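Local coordinates for chlorite Dismutase (Nitrobacter winogradskyi, PDB 3QPI), which binds a heme b cofactor and, as a chlorite dismutase, converts chlorite to chloride and molecular oxygen, at residues Ala59-Arg64 and Met99-Arg104; Ile107-Asp110 and Ile115-Ser118. All blocks are in the same frame, centred on the assembly; numbering follows the deposited sequence.

Overall arrangement
Contact 1 lies at the heme propionates and contact 2 beside the proximal ligand, and both share helix 101-111: contact 1 uses its first turn, contact 2 a later one. Their centres are about 11 Å apart, and both segments of contact 1 precede those of contact 2 in the chain. They touch through Y61 against F108, V62 against I115 and M99 against I107. In this ferredoxin-like α+β fold of the dimeric α-β barrel clan, contact 1 ties the loop between strand 50-54 and helix 64-73 to the helix, whereas contact 2 ties the helix to the loop that follows it. Between the segments of contact 2 lies H114, the axial ligand of the heme iron, so the helix lies between the propionate-binding loop and the segment carrying that ligand.

Contact 1. Residues Ala59-Arg64 and Met99-Arg104; sequences ARYVER and MTQDER. With HEM (protoporphyrin IX containing Fe), chain C.
The propionate-binding loop 59-64 of the heme b pocket is backed here by a second shell from the start of helix 101-111, Q101 reaching the backbone O of R60, and R104 the hydroxyl of Y61. R104 NH1 gives a hydrogen bond to Y61 OH (3.0 Å) that lies in the guanidinium plane, although ring and guanidinium planes are 60° apart. Beside R104, Q101 turns its amide to within 17° of the tyrosine ring plane. Its NE2 comes obliquely to Y61 CD2 (3.4 Å) while donating to R60 O (3.0 Å), end-on to the carbonyl but bent at the donor, with R60 O tilted out of the amide plane. A bend at chi2 (66°) brings the amide back to the loop, and a water donates to Q101 OE1 and, weakly, to R60 O. R104 is itself held: NE and NH2 grip M99 O side-on, and NH1 also donates to Q101 OE1, met from above the carbonyl plane. In this chlorite dismutase the loop cradles one propionate with three successive backbone N-H groups: R60 N binds HEM O1A (2.9 Å), while Y61 N and V62 N (2.8 Å) both bind HEM O2A. The R60 guanidinium turns elsewhere, to H58 O and S57 OG, and K92 also binds the heme. At the ring edge of Y61, CE1 lies 3.2 Å from O1D of the other heme propionate, and W96 packs against both Y61 and R104.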
loop_
_atom_site.group_PDB
_atom_site.type_symbol
_atom_site.label_atom_id
_atom_site.label_comp_id
_atom_site.label_asym_id
_atom_site.label_seq_id
_atom_site.Cartn_x
_atom_site.Cartn_y
_atom_site.Cartn_z
ATOM N N ALA A 59 12.637 6.078 5.805
ATOM C CA ALA A 59 12.316 6.746 4.536
ATOM C C ALA A 59 13.374 6.472 3.455
ATOM O O ALA A 59 14.581 6.593 3.700
ATOM C CB ALA A 59 12.178 8.224 4.763
ATOM N N ARG A 60 12.916 6.082 2.273
ATOM C CA ARG A 60 13.788 5.867 1.123
ATOM C C ARG A 60 13.816 7.067 0.169
ATOM O O ARG A 60 14.788 7.257 -0.549
ATOM C CB ARG A 60 13.326 4.629 0.352
ATOM C CG ARG A 60 12.990 3.429 1.250
ATOM C CD ARG A 60 14.247 2.874 1.919
ATOM N NE ARG A 60 14.191 1.421 2.127
ATOM C CZ ARG A 60 13.708 0.863 3.220
ATOM N NH1 ARG A 60 13.230 1.639 4.186
ATOM N NH2 ARG A 60 13.676 -0.464 3.346
ATOM N N TYR A 61 12.755 7.872 0.154
ATOM C CA TYR A 61 12.671 8.998 -0.783
ATOM C C TYR A 61 12.313 10.323 -0.117
ATOM O O TYR A 61 12.741 11.373 -0.583
ATOM C CB TYR A 61 11.693 8.683 -1.917
ATOM C CG TYR A 61 12.151 7.494 -2.732
ATOM C CD1 TYR A 61 11.502 6.267 -2.621
ATOM C CD2 TYR A 61 13.265 7.579 -3.570
ATOM C CE1 TYR A 61 11.925 5.162 -3.333
ATOM C CE2 TYR A 61 13.715 6.466 -4.280
ATOM C CZ TYR A 61 13.025 5.260 -4.159
ATOM O OH TYR A 61 13.410 4.142 -4.847
ATOM N N VAL A 62 11.554 10.277 0.972
ATOM C CA VAL A 62 11.048 11.496 1.589
ATOM C C VAL A 62 12.153 12.428 2.054
ATOM O O VAL A 62 13.079 12.033 2.753
ATOM C CB VAL A 62 10.103 11.202 2.796
ATOM C CG1 VAL A 62 10.000 12.425 3.748
ATOM C CG2 VAL A 62 8.746 10.830 2.302
ATOM N N GLU A 63 12.023 13.686 1.683
ATOM C CA GLU A 63 12.928 14.705 2.158
ATOM C C GLU A 63 12.273 15.475 3.293
ATOM O O GLU A 63 11.051 15.382 3.497
ATOM C CB GLU A 63 13.314 15.599 0.985
ATOM C CG GLU A 63 13.862 14.742 -0.134
ATOM C CD GLU A 63 14.418 15.520 -1.310
ATOM O OE1 GLU A 63 14.189 16.751 -1.419
ATOM O OE2 GLU A 63 15.078 14.872 -2.146
ATOM N N ARG A 64 13.083 16.221 4.039
ATOM C CA ARG A 64 12.599 16.871 5.256
ATOM C C ARG A 64 11.356 17.749 5.019
ATOM O O ARG A 64 10.388 17.671 5.777
ATOM C CB ARG A 64 13.709 17.698 5.912
ATOM C CG ARG A 64 13.251 18.455 7.154
ATOM C CD ARG A 64 12.603 17.514 8.180
ATOM N NE ARG A 64 13.564 16.527 8.683
ATOM C CZ ARG A 64 13.260 15.502 9.476
ATOM N NH1 ARG A 64 12.005 15.304 9.869
ATOM N NH2 ARG A 64 14.215 14.670 9.877
ATOM N N MET A 99 18.086 0.766 -11.425
ATOM C CA MET A 99 18.340 2.210 -11.448
ATOM C C MET A 99 18.976 2.747 -10.157
ATOM O O MET A 99 18.781 2.192 -9.069
ATOM C CB MET A 99 17.040 2.968 -11.722
ATOM C CG MET A 99 16.614 2.945 -13.198
ATOM S SD MET A 99 15.260 4.098 -13.502
ATOM C CE MET A 99 13.904 3.250 -12.714
ATOM N N THR A 100 19.717 3.847 -10.285
ATOM C CA THR A 100 20.363 4.484 -9.136
ATOM C C THR A 100 19.362 5.297 -8.307
ATOM O O THR A 100 18.216 5.500 -8.703
ATOM C CB THR A 100 21.597 5.392 -9.544
ATOM O OG1 THR A 100 21.195 6.386 -10.481
ATOM C CG2 THR A 100 22.714 4.576 -10.133
ATOM N N GLN A 101 19.802 5.748 -7.143
ATOM C CA GLN A 101 18.897 6.383 -6.199
ATOM C C GLN A 101 18.334 7.671 -6.784
ATOM O O GLN A 101 17.137 7.948 -6.626
ATOM C CB GLN A 101 19.603 6.646 -4.857
ATOM C CG GLN A 101 18.819 7.514 -3.870
ATOM C CD GLN A 101 17.544 6.858 -3.359
ATOM O OE1 GLN A 101 17.382 5.633 -3.415
ATOM N NE2 GLN A 101 16.620 7.683 -2.868
ATOM N N ASP A 102 19.178 8.450 -7.457
ATOM C CA ASP A 102 18.729 9.730 -8.030
ATOM C C ASP A 102 17.711 9.529 -9.141
ATOM O O ASP A 102 16.776 10.319 -9.277
ATOM C CB ASP A 102 19.902 10.600 -8.534
ATOM C CG ASP A 102 20.793 9.894 -9.589
ATOM O OD1 ASP A 102 20.811 8.641 -9.704
ATOM O OD2 ASP A 102 21.525 10.620 -10.294
ATOM N N GLU A 103 17.880 8.461 -9.914
ATOM C CA GLU A 103 16.957 8.135 -10.998
ATOM C C GLU A 103 15.598 7.632 -10.480
ATOM O O GLU A 103 14.550 7.936 -11.050
ATOM C CB GLU A 103 17.593 7.090 -11.920
ATOM C CG GLU A 103 18.872 7.582 -12.585
ATOM C CD GLU A 103 19.592 6.507 -13.397
ATOM O OE1 GLU A 103 19.427 5.294 -13.110
ATOM O OE2 GLU A 103 20.329 6.891 -14.340
ATOM N N ARG A 104 15.612 6.854 -9.408
ATOM C CA ARG A 104 14.352 6.392 -8.823
ATOM C C ARG A 104 13.599 7.570 -8.165
ATOM O O ARG A 104 12.387 7.713 -8.355
ATOM C CB ARG A 104 14.585 5.209 -7.872
ATOM C CG ARG A 104 14.533 3.844 -8.609
ATOM C CD ARG A 104 14.936 2.641 -7.730
ATOM N NE ARG A 104 16.385 2.596 -7.512
ATOM C CZ ARG A 104 17.019 3.037 -6.417
ATOM N NH1 ARG A 104 16.344 3.537 -5.377
ATOM N NH2 ARG A 104 18.349 2.969 -6.358
HETATM C CHA HEM C . 5.801 5.288 -1.028
HETATM C CHB HEM C . 2.917 8.902 0.209
HETATM C CHC HEM C . -0.899 6.464 -1.563
HETATM C CHD HEM C . 2.035 3.057 -3.024
HETATM C C1A HEM C . 5.289 6.445 -0.548
HETATM C C2A HEM C . 6.128 7.434 0.112
HETATM C C3A HEM C . 5.351 8.467 0.492
HETATM C C4A HEM C . 3.999 8.131 0.052
HETATM C CMA HEM C . 5.835 9.774 1.221
HETATM C CAA HEM C . 7.646 7.235 0.251
HETATM C CBA HEM C . 8.086 6.675 1.596
HETATM C CGA HEM C . 9.600 6.744 1.598
HETATM O O1A HEM C . 10.194 5.651 1.543
HETATM O O2A HEM C . 10.209 7.861 1.624
HETATM C C1B HEM C . 1.685 8.490 -0.166
HETATM C C2B HEM C . 0.501 9.230 0.196
HETATM C C3B HEM C . -0.539 8.541 -0.250
HETATM C C4B HEM C . -0.058 7.360 -0.942
HETATM C CMB HEM C . 0.408 10.548 1.006
HETATM C CAB HEM C . -2.001 9.006 -0.069
HETATM C CBB HEM C . -2.899 8.159 0.439
HETATM C C1C HEM C . -0.467 5.337 -2.146
HETATM C C2C HEM C . -1.258 4.298 -2.806
HETATM C C3C HEM C . -0.405 3.341 -3.170
HETATM C C4C HEM C . 0.924 3.781 -2.787
HETATM C CMC HEM C . -2.799 4.313 -2.944
HETATM C CAC HEM C . -0.646 2.020 -3.920
HETATM C CBC HEM C . -1.693 1.914 -4.749
HETATM C C1D HEM C . 3.283 3.291 -2.605
HETATM C C2D HEM C . 4.390 2.406 -2.876
HETATM C C3D HEM C . 5.563 3.128 -2.229
HETATM C C4D HEM C . 5.033 4.354 -1.681
HETATM C CMD HEM C . 4.442 1.032 -3.622
HETATM C CAD HEM C . 7.029 2.676 -2.191
HETATM C CBD HEM C . 7.711 3.354 -3.390
HETATM C CGD HEM C . 9.119 2.818 -3.527
HETATM O O1D HEM C . 9.867 2.872 -2.524
HETATM O O2D HEM C . 9.494 2.340 -4.634
HETATM N NA HEM C . 3.950 6.874 -0.568
HETATM N NB HEM C . 1.334 7.338 -0.869
HETATM N NC HEM C . 0.857 4.996 -2.160
HETATM N ND HEM C . 3.693 4.443 -1.910
HETATM FE FE HEM C . 2.468 5.866 -1.593
HETATM O O HOH W 1 16.421 4.352 -1.157
#

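Contact 2. Residues Ile107-Asp110 and Ile115-Ser118; sequences IFED and IAAS. With HEM (protoporphyrin IX containing Fe), chain C.
E109 on helix 101-111 grips the backbone of the following loop with both carboxylate oxygens. OE2 accepts from I115 N (2.7 Å, N-H...O angle 166°) and OE1 from A116 N (3.1 Å), each through its syn lone pair, so the two bonds form a fork that fixes the carboxylate's rotation. With CG anti to the backbone N (chi1 -170°) and a bend at chi2, the chain swings the carboxylate across I115 at about a right angle, bringing OE2 to 3.3 Å from I115 CB. The tightly packed side faces the heme. F108 CE2 meets I115 CG1 obliquely at 3.7 Å, F108 CZ lies 3.6 Å from HEM CAA, and I115 CD1 touches the heme methyl CMA at 3.6 Å. F108 also stacks on the ring of H114, the axial ligand of the iron. On this side too, S118 CB packs on the porphyrin at C3B and its OG bonds to H114 O. Toward solvent the contact thins to A116, an exposed residue whose CB lies 3.4 Å from E109 OE1. The two amides each pair with one oxygen of a buried carboxylate and probably help to stabilise its negative charge, while tying down the backbone directly after the iron ligand.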
loop_
_atom_site.group_PDB
_atom_site.type_symbol
_atom_site.label_atom_id
_atom_site.label_comp_id
_atom_site.label_asym_id
_atom_site.label_seq_id
_atom_site.Cartn_x
_atom_site.Cartn_y
_atom_site.Cartn_z
ATOM N N ILE A 107 11.816 9.779 -10.993
ATOM C CA ILE A 107 10.586 9.140 -11.429
ATOM C C ILE A 107 9.498 9.203 -10.354
ATOM O O ILE A 107 8.375 9.618 -10.635
ATOM C CB ILE A 107 10.844 7.672 -11.810
ATOM C CG1 ILE A 107 11.791 7.625 -13.023
ATOM C CG2 ILE A 107 9.520 6.934 -12.074
ATOM C CD1 ILE A 107 12.208 6.224 -13.436
ATOM N N PHE A 108 9.845 8.800 -9.129
ATOM C CA PHE A 108 8.891 8.723 -8.024
ATOM C C PHE A 108 8.251 10.077 -7.766
ATOM O O PHE A 108 7.035 10.183 -7.705
ATOM C CB PHE A 108 9.609 8.212 -6.761
ATOM C CG PHE A 108 8.802 8.330 -5.474
ATOM C CD1 PHE A 108 7.929 7.319 -5.085
ATOM C CD2 PHE A 108 8.964 9.425 -4.631
ATOM C CE1 PHE A 108 7.221 7.406 -3.884
ATOM C CE2 PHE A 108 8.248 9.517 -3.428
ATOM C CZ PHE A 108 7.378 8.513 -3.067
ATOM N N GLU A 109 9.057 11.119 -7.614
ATOM C CA GLU A 109 8.489 12.419 -7.307
ATOM C C GLU A 109 8.475 13.406 -8.503
ATOM O O GLU A 109 7.419 13.927 -8.869
ATOM C CB GLU A 109 9.203 13.027 -6.101
ATOM C CG GLU A 109 8.521 14.284 -5.560
ATOM C CD GLU A 109 7.048 14.067 -5.208
ATOM O OE1 GLU A 109 6.314 15.067 -5.065
ATOM O OE2 GLU A 109 6.612 12.902 -5.071
ATOM N N ASP A 110 9.620 13.678 -9.119
ATOM C CA ASP A 110 9.650 14.768 -10.100
ATOM C C ASP A 110 8.758 14.492 -11.312
ATOM O O ASP A 110 8.109 15.391 -11.799
ATOM C CB ASP A 110 11.075 15.103 -10.521
ATOM C CG ASP A 110 11.910 15.640 -9.365
ATOM O OD1 ASP A 110 11.335 16.078 -8.338
ATOM O OD2 ASP A 110 13.151 15.621 -9.480
ATOM N N ILE A 115 4.188 12.086 -4.063
ATOM C CA ILE A 115 3.886 12.739 -2.814
ATOM C C ILE A 115 2.993 13.935 -3.056
ATOM O O ILE A 115 1.905 14.014 -2.485
ATOM C CB ILE A 115 5.150 13.172 -2.079
ATOM C CG1 ILE A 115 5.994 11.933 -1.741
ATOM C CG2 ILE A 115 4.791 13.908 -0.786
ATOM C CD1 ILE A 115 7.302 12.225 -0.990
ATOM N N ALA A 116 3.438 14.840 -3.927
ATOM C CA ALA A 116 2.793 16.133 -4.090
ATOM C C ALA A 116 1.356 15.983 -4.565
ATOM O O ALA A 116 0.471 16.718 -4.130
ATOM C CB ALA A 116 3.581 17.007 -5.059
ATOM N N ALA A 117 1.117 15.029 -5.455
ATOM C CA ALA A 117 -0.226 14.833 -5.966
ATOM C C ALA A 117 -1.115 14.042 -5.003
ATOM O O ALA A 117 -2.328 14.008 -5.182
ATOM C CB ALA A 117 -0.189 14.150 -7.324
ATOM N N SER A 118 -0.538 13.405 -3.990
ATOM C CA SER A 118 -1.365 12.603 -3.086
ATOM C C SER A 118 -1.761 13.369 -1.830
ATOM O O SER A 118 -2.705 12.987 -1.145
ATOM C CB SER A 118 -0.659 11.302 -2.703
ATOM O OG SER A 118 -0.459 10.500 -3.855
HETATM C CHA HEM C . 5.801 5.288 -1.028
HETATM C CHB HEM C . 2.917 8.902 0.209
HETATM C CHC HEM C . -0.899 6.464 -1.563
HETATM C CHD HEM C . 2.035 3.057 -3.024
HETATM C C1A HEM C . 5.289 6.445 -0.548
HETATM C C2A HEM C . 6.128 7.434 0.112
HETATM C C3A HEM C . 5.351 8.467 0.492
HETATM C C4A HEM C . 3.999 8.131 0.052
HETATM C CMA HEM C . 5.835 9.774 1.221
HETATM C CAA HEM C . 7.646 7.235 0.251
HETATM C CBA HEM C . 8.086 6.675 1.596
HETATM C CGA HEM C . 9.600 6.744 1.598
HETATM O O1A HEM C . 10.194 5.651 1.543
HETATM O O2A HEM C . 10.209 7.861 1.624
HETATM C C1B HEM C . 1.685 8.490 -0.166
HETATM C C2B HEM C . 0.501 9.230 0.196
HETATM C C3B HEM C . -0.539 8.541 -0.250
HETATM C C4B HEM C . -0.058 7.360 -0.942
HETATM C CMB HEM C . 0.408 10.548 1.006
HETATM C CAB HEM C . -2.001 9.006 -0.069
HETATM C CBB HEM C . -2.899 8.159 0.439
HETATM C C1C HEM C . -0.467 5.337 -2.146
HETATM C C2C HEM C . -1.258 4.298 -2.806
HETATM C C3C HEM C . -0.405 3.341 -3.170
HETATM C C4C HEM C . 0.924 3.781 -2.787
HETATM C CMC HEM C . -2.799 4.313 -2.944
HETATM C CAC HEM C . -0.646 2.020 -3.920
HETATM C CBC HEM C . -1.693 1.914 -4.749
HETATM C C1D HEM C . 3.283 3.291 -2.605
HETATM C C2D HEM C . 4.390 2.406 -2.876
HETATM C C3D HEM C . 5.563 3.128 -2.229
HETATM C C4D HEM C . 5.033 4.354 -1.681
HETATM C CMD HEM C . 4.442 1.032 -3.622
HETATM C CAD HEM C . 7.029 2.676 -2.191
HETATM C CBD HEM C . 7.711 3.354 -3.390
HETATM C CGD HEM C . 9.119 2.818 -3.527
HETATM O O1D HEM C . 9.867 2.872 -2.524
HETATM O O2D HEM C . 9.494 2.340 -4.634
HETATM N NA HEM C . 3.950 6.874 -0.568
HETATM N NB HEM C . 1.334 7.338 -0.869
HETATM N NC HEM C . 0.857 4.996 -2.160
HETATM N ND HEM C . 3.693 4.443 -1.910
HETATM FE FE HEM C . 2.468 5.866 -1.593
#